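PDB 5ZI1: insecticidal crystal protein Cry7Cal from Bacillus thuringiensis, which probably acts as a three-domain pore-forming toxin that binds receptors in the insect gut, and is active against the locust Locusta migratoria manilensis. Local coordinates for residues A[350-358]-A[422-432]. Numbering follows the deposited sequence.
Sequences LSKDIYQTY and YGDLEEYGHRL
In the beta-prism middle domain of this three-domain Cry toxin, short pieces of two strands from different sheets, one running through 353-358 and one through 430-432, cross with 102° between their N-to-C directions, and the buried carboxylate of D353 ties them together. Its OD2 accepts a short bond from Y428 OH (2.5 Å) through the anti lone pair, with the carboxylate turned 80° from the phenol ring. The same hydroxyl accepts G423 N at 3.0 Å, so it links the carboxylate to the backbone N-H of G423 in the loop before strand 430-437. OD1 forms a salt bridge with R431 NE (2.9 Å); the oxygen lies in the guanidinium plane, whereas NE approaches from well above the carboxylate plane. A bend at chi3 (64°) turns the arginine head toward D353, and a water joins R431 NH2 to OD2. These donors probably keep D353 ionised. The Y422 ring leans obliquely against the carboxylate, CE1 lying 3.8 Å from D353 CG. Y428 also offers a ring face to Y355, whose CB sits 4.0 Å from the centroid in a CH-pi contact. Where the backbones cross, L432 N donates to I354 O (2.8 Å), and the two side chains run side by side, CB to CB. A water accepts from I354 N and lies within hydrogen-bonding distance of L432 O; another sits between Y355 O and H430 O. Y355 and Q356 form a classic beta bulge facing Y379 of neighbouring strand 369-382. R431 NH1 bonds T453 OG1 of strand 448-454, the sheet neighbour of 430-437, while L432 packs on L450 and on L296 and I299 of strand 294-306, bringing all three prism sheets together.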
loop_
_atom_site.group_PDB
_atom_site.type_symbol
_atom_site.label_atom_id
_atom_site.label_comp_id
_atom_site.label_asym_id
_atom_site.label_seq_id
_atom_site.Cartn_x
_atom_site.Cartn_y
_atom_site.Cartn_z
ATOM N N LEU A 350 -0.671 18.948 -11.760
ATOM C CA LEU A 350 0.426 19.362 -10.887
ATOM C C LEU A 350 -0.122 20.151 -9.702
ATOM O O LEU A 350 -1.004 20.998 -9.863
ATOM C CB LEU A 350 1.433 20.205 -11.673
ATOM C CG LEU A 350 2.575 20.829 -10.864
ATOM C CD1 LEU A 350 3.463 19.747 -10.234
ATOM C CD2 LEU A 350 3.416 21.810 -11.669
ATOM N N SER A 351 0.340 19.801 -8.504
ATOM C CA SER A 351 0.048 20.417 -7.203
ATOM C C SER A 351 -1.229 19.884 -6.574
ATOM O O SER A 351 -1.519 20.254 -5.426
ATOM C CB SER A 351 -0.121 21.950 -7.219
ATOM O OG SER A 351 -1.126 22.385 -8.133
ATOM N N LYS A 352 -2.036 19.100 -7.278
ATOM C CA LYS A 352 -3.338 18.687 -6.778
ATOM C C LYS A 352 -3.334 17.221 -6.370
ATOM O O LYS A 352 -2.823 16.366 -7.098
ATOM C CB LYS A 352 -4.420 18.896 -7.836
ATOM C CG LYS A 352 -4.581 20.339 -8.287
ATOM C CD LYS A 352 -5.740 20.470 -9.266
ATOM C CE LYS A 352 -5.988 21.927 -9.665
ATOM N NZ LYS A 352 -5.336 22.236 -10.967
ATOM N N ASP A 353 -3.939 16.927 -5.225
ATOM C CA ASP A 353 -4.392 15.577 -4.931
ATOM C C ASP A 353 -5.795 15.451 -5.494
ATOM O O ASP A 353 -6.732 16.049 -4.963
ATOM C CB ASP A 353 -4.403 15.278 -3.437
ATOM C CG ASP A 353 -3.073 14.841 -2.926
ATOM O OD1 ASP A 353 -2.129 14.664 -3.744
ATOM O OD2 ASP A 353 -2.989 14.679 -1.692
ATOM N N ILE A 354 -5.937 14.678 -6.564
ATOM C CA ILE A 354 -7.253 14.258 -7.027
ATOM C C ILE A 354 -7.687 13.098 -6.142
ATOM O O ILE A 354 -7.161 11.992 -6.260
ATOM C CB ILE A 354 -7.235 13.848 -8.499
ATOM C CG1 ILE A 354 -6.625 14.969 -9.344
ATOM C CG2 ILE A 354 -8.670 13.417 -8.947
ATOM C CD1 ILE A 354 -7.379 16.308 -9.232
ATOM N N TYR A 355 -8.644 13.358 -5.254
ATOM C CA TYR A 355 -9.149 12.396 -4.292
ATOM C C TYR A 355 -10.430 11.697 -4.737
ATOM O O TYR A 355 -10.906 10.804 -4.024
ATOM C CB TYR A 355 -9.395 13.100 -2.953
ATOM C CG TYR A 355 -10.416 14.230 -3.036
ATOM C CD1 TYR A 355 -11.780 13.968 -2.937
ATOM C CD2 TYR A 355 -10.016 15.558 -3.214
ATOM C CE1 TYR A 355 -12.721 14.982 -3.020
ATOM C CE2 TYR A 355 -10.955 16.583 -3.288
ATOM C CZ TYR A 355 -12.309 16.280 -3.195
ATOM O OH TYR A 355 -13.255 17.271 -3.256
ATOM N N GLN A 356 -11.007 12.075 -5.879
ATOM C CA GLN A 356 -12.257 11.462 -6.318
ATOM C C GLN A 356 -12.449 11.696 -7.805
ATOM O O GLN A 356 -12.055 12.737 -8.333
ATOM C CB GLN A 356 -13.452 12.030 -5.548
ATOM C CG GLN A 356 -14.749 11.348 -5.862
ATOM C CD GLN A 356 -15.923 11.959 -5.132
ATOM O OE1 GLN A 356 -16.556 11.293 -4.311
ATOM N NE2 GLN A 356 -16.233 13.223 -5.436
ATOM N N THR A 357 -13.067 10.724 -8.475
ATOM C CA THR A 357 -13.476 10.877 -9.867
ATOM C C THR A 357 -14.922 10.435 -10.027
ATOM O O THR A 357 -15.451 9.653 -9.231
ATOM C CB THR A 357 -12.589 10.078 -10.841
ATOM O OG1 THR A 357 -12.701 8.678 -10.554
ATOM C CG2 THR A 357 -11.120 10.500 -10.713
ATOM N N TYR A 358 -15.564 10.973 -11.068
ATOM C CA TYR A 358 -16.920 10.618 -11.468
ATOM C C TYR A 358 -16.885 10.391 -12.966
ATOM O O TYR A 358 -16.270 11.178 -13.697
ATOM C CB TYR A 358 -17.926 11.717 -11.097
ATOM C CG TYR A 358 -19.323 11.562 -11.707
ATOM C CD1 TYR A 358 -20.246 10.657 -11.181
ATOM C CD2 TYR A 358 -19.707 12.321 -12.805
ATOM C CE1 TYR A 358 -21.495 10.503 -11.731
ATOM C CE2 TYR A 358 -20.979 12.186 -13.364
ATOM C CZ TYR A 358 -21.863 11.280 -12.820
ATOM O OH TYR A 358 -23.115 11.153 -13.372
ATOM N N TYR A 422 -5.612 19.293 2.589
ATOM C CA TYR A 422 -4.633 18.581 1.776
ATOM C C TYR A 422 -3.752 17.675 2.629
ATOM O O TYR A 422 -3.118 18.132 3.586
ATOM C CB TYR A 422 -3.768 19.611 1.044
ATOM C CG TYR A 422 -2.690 19.083 0.128
ATOM C CD1 TYR A 422 -2.970 18.785 -1.198
ATOM C CD2 TYR A 422 -1.377 18.937 0.574
ATOM C CE1 TYR A 422 -1.973 18.330 -2.056
ATOM C CE2 TYR A 422 -0.370 18.486 -0.278
ATOM C CZ TYR A 422 -0.676 18.183 -1.588
ATOM O OH TYR A 422 0.307 17.733 -2.441
ATOM N N GLY A 423 -3.701 16.391 2.265
ATOM C CA GLY A 423 -2.815 15.451 2.910
ATOM C C GLY A 423 -3.415 14.694 4.070
ATOM O O GLY A 423 -2.781 13.763 4.567
ATOM N N ASP A 424 -4.626 15.038 4.493
ATOM C CA ASP A 424 -5.272 14.413 5.647
ATOM C C ASP A 424 -5.805 13.034 5.257
ATOM O O ASP A 424 -6.846 12.914 4.603
ATOM C CB ASP A 424 -6.384 15.324 6.162
ATOM C CG ASP A 424 -7.026 14.811 7.440
ATOM O OD1 ASP A 424 -6.512 13.824 8.025
ATOM O OD2 ASP A 424 -8.040 15.404 7.867
ATOM N N LEU A 425 -5.105 11.974 5.680
ATOM C CA LEU A 425 -5.600 10.616 5.440
ATOM C C LEU A 425 -6.847 10.289 6.229
ATOM O O LEU A 425 -7.605 9.414 5.812
ATOM C CB LEU A 425 -4.559 9.553 5.764
ATOM C CG LEU A 425 -3.264 9.848 5.050
ATOM C CD1 LEU A 425 -2.160 10.197 6.069
ATOM C CD2 LEU A 425 -2.934 8.689 4.119
ATOM N N GLU A 426 -7.076 10.949 7.359
ATOM C CA GLU A 426 -8.363 10.817 8.022
ATOM C C GLU A 426 -9.503 11.187 7.087
ATOM O O GLU A 426 -10.636 10.744 7.303
ATOM C CB GLU A 426 -8.393 11.693 9.270
ATOM C CG GLU A 426 -9.016 11.037 10.476
ATOM C CD GLU A 426 -8.390 11.531 11.773
ATOM O OE1 GLU A 426 -7.832 12.650 11.762
ATOM O OE2 GLU A 426 -8.419 10.788 12.788
ATOM N N GLU A 427 -9.227 11.970 6.041
ATOM C CA GLU A 427 -10.255 12.367 5.085
ATOM C C GLU A 427 -10.230 11.531 3.811
ATOM O O GLU A 427 -11.270 11.032 3.393
ATOM C CB GLU A 427 -10.114 13.858 4.739
ATOM C CG GLU A 427 -10.690 14.763 5.806
ATOM C CD GLU A 427 -10.583 16.233 5.444
ATOM O OE1 GLU A 427 -9.534 16.840 5.737
ATOM O OE2 GLU A 427 -11.543 16.772 4.848
ATOM N N TYR A 428 -9.068 11.380 3.177
ATOM C CA TYR A 428 -8.955 10.595 1.957
ATOM C C TYR A 428 -7.617 9.872 1.964
ATOM O O TYR A 428 -6.599 10.439 2.372
ATOM C CB TYR A 428 -9.095 11.462 0.696
ATOM C CG TYR A 428 -7.998 12.488 0.465
ATOM C CD1 TYR A 428 -7.992 13.702 1.145
ATOM C CD2 TYR A 428 -6.998 12.257 -0.464
ATOM C CE1 TYR A 428 -6.991 14.649 0.925
ATOM C CE2 TYR A 428 -5.996 13.179 -0.685
ATOM C CZ TYR A 428 -5.993 14.381 0.006
ATOM O OH TYR A 428 -4.982 15.301 -0.231
ATOM N N GLY A 429 -7.623 8.615 1.523
ATOM C CA GLY A 429 -6.431 7.792 1.655
ATOM C C GLY A 429 -5.647 7.637 0.373
ATOM O O GLY A 429 -4.508 7.164 0.394
ATOM N N HIS A 430 -6.230 8.058 -0.751
ATOM C CA HIS A 430 -5.637 7.796 -2.051
ATOM C C HIS A 430 -5.773 9.018 -2.950
ATOM O O HIS A 430 -6.665 9.855 -2.778
ATOM C CB HIS A 430 -6.276 6.553 -2.705
ATOM C CG HIS A 430 -5.905 5.253 -2.039
ATOM N ND1 HIS A 430 -6.586 4.751 -0.944
ATOM C CD2 HIS A 430 -4.917 4.363 -2.306
ATOM C CE1 HIS A 430 -6.038 3.606 -0.574
ATOM N NE2 HIS A 430 -5.023 3.348 -1.384
ATOM N N ARG A 431 -4.880 9.101 -3.932
ATOM C CA ARG A 431 -4.862 10.175 -4.907
ATOM C C ARG A 431 -4.669 9.556 -6.279
ATOM O O ARG A 431 -4.019 8.516 -6.413
ATOM C CB ARG A 431 -3.726 11.199 -4.632
ATOM C CG ARG A 431 -2.390 10.774 -5.224
ATOM C CD ARG A 431 -1.294 11.788 -5.070
ATOM N NE ARG A 431 -0.931 12.038 -3.674
ATOM C CZ ARG A 431 -0.223 11.200 -2.920
ATOM N NH1 ARG A 431 0.175 10.025 -3.407
ATOM N NH2 ARG A 431 0.060 11.526 -1.671
ATOM N N LEU A 432 -5.247 10.190 -7.295
ATOM C CA LEU A 432 -5.143 9.649 -8.642
ATOM C C LEU A 432 -3.702 9.719 -9.101
ATOM O O LEU A 432 -3.007 10.713 -8.871
ATOM C CB LEU A 432 -6.043 10.414 -9.608
ATOM C CG LEU A 432 -6.182 9.946 -11.060
ATOM C CD1 LEU A 432 -6.909 8.614 -11.198
ATOM C CD2 LEU A 432 -6.964 11.016 -11.838
HETATM O O HOH W 1 -3.417 13.215 -7.941
HETATM O O HOH W 2 -0.004 16.673 -5.335
HETATM O O HOH W 3 -0.430 14.449 -1.305
HETATM O O HOH W 4 -9.272 8.862 -2.300
#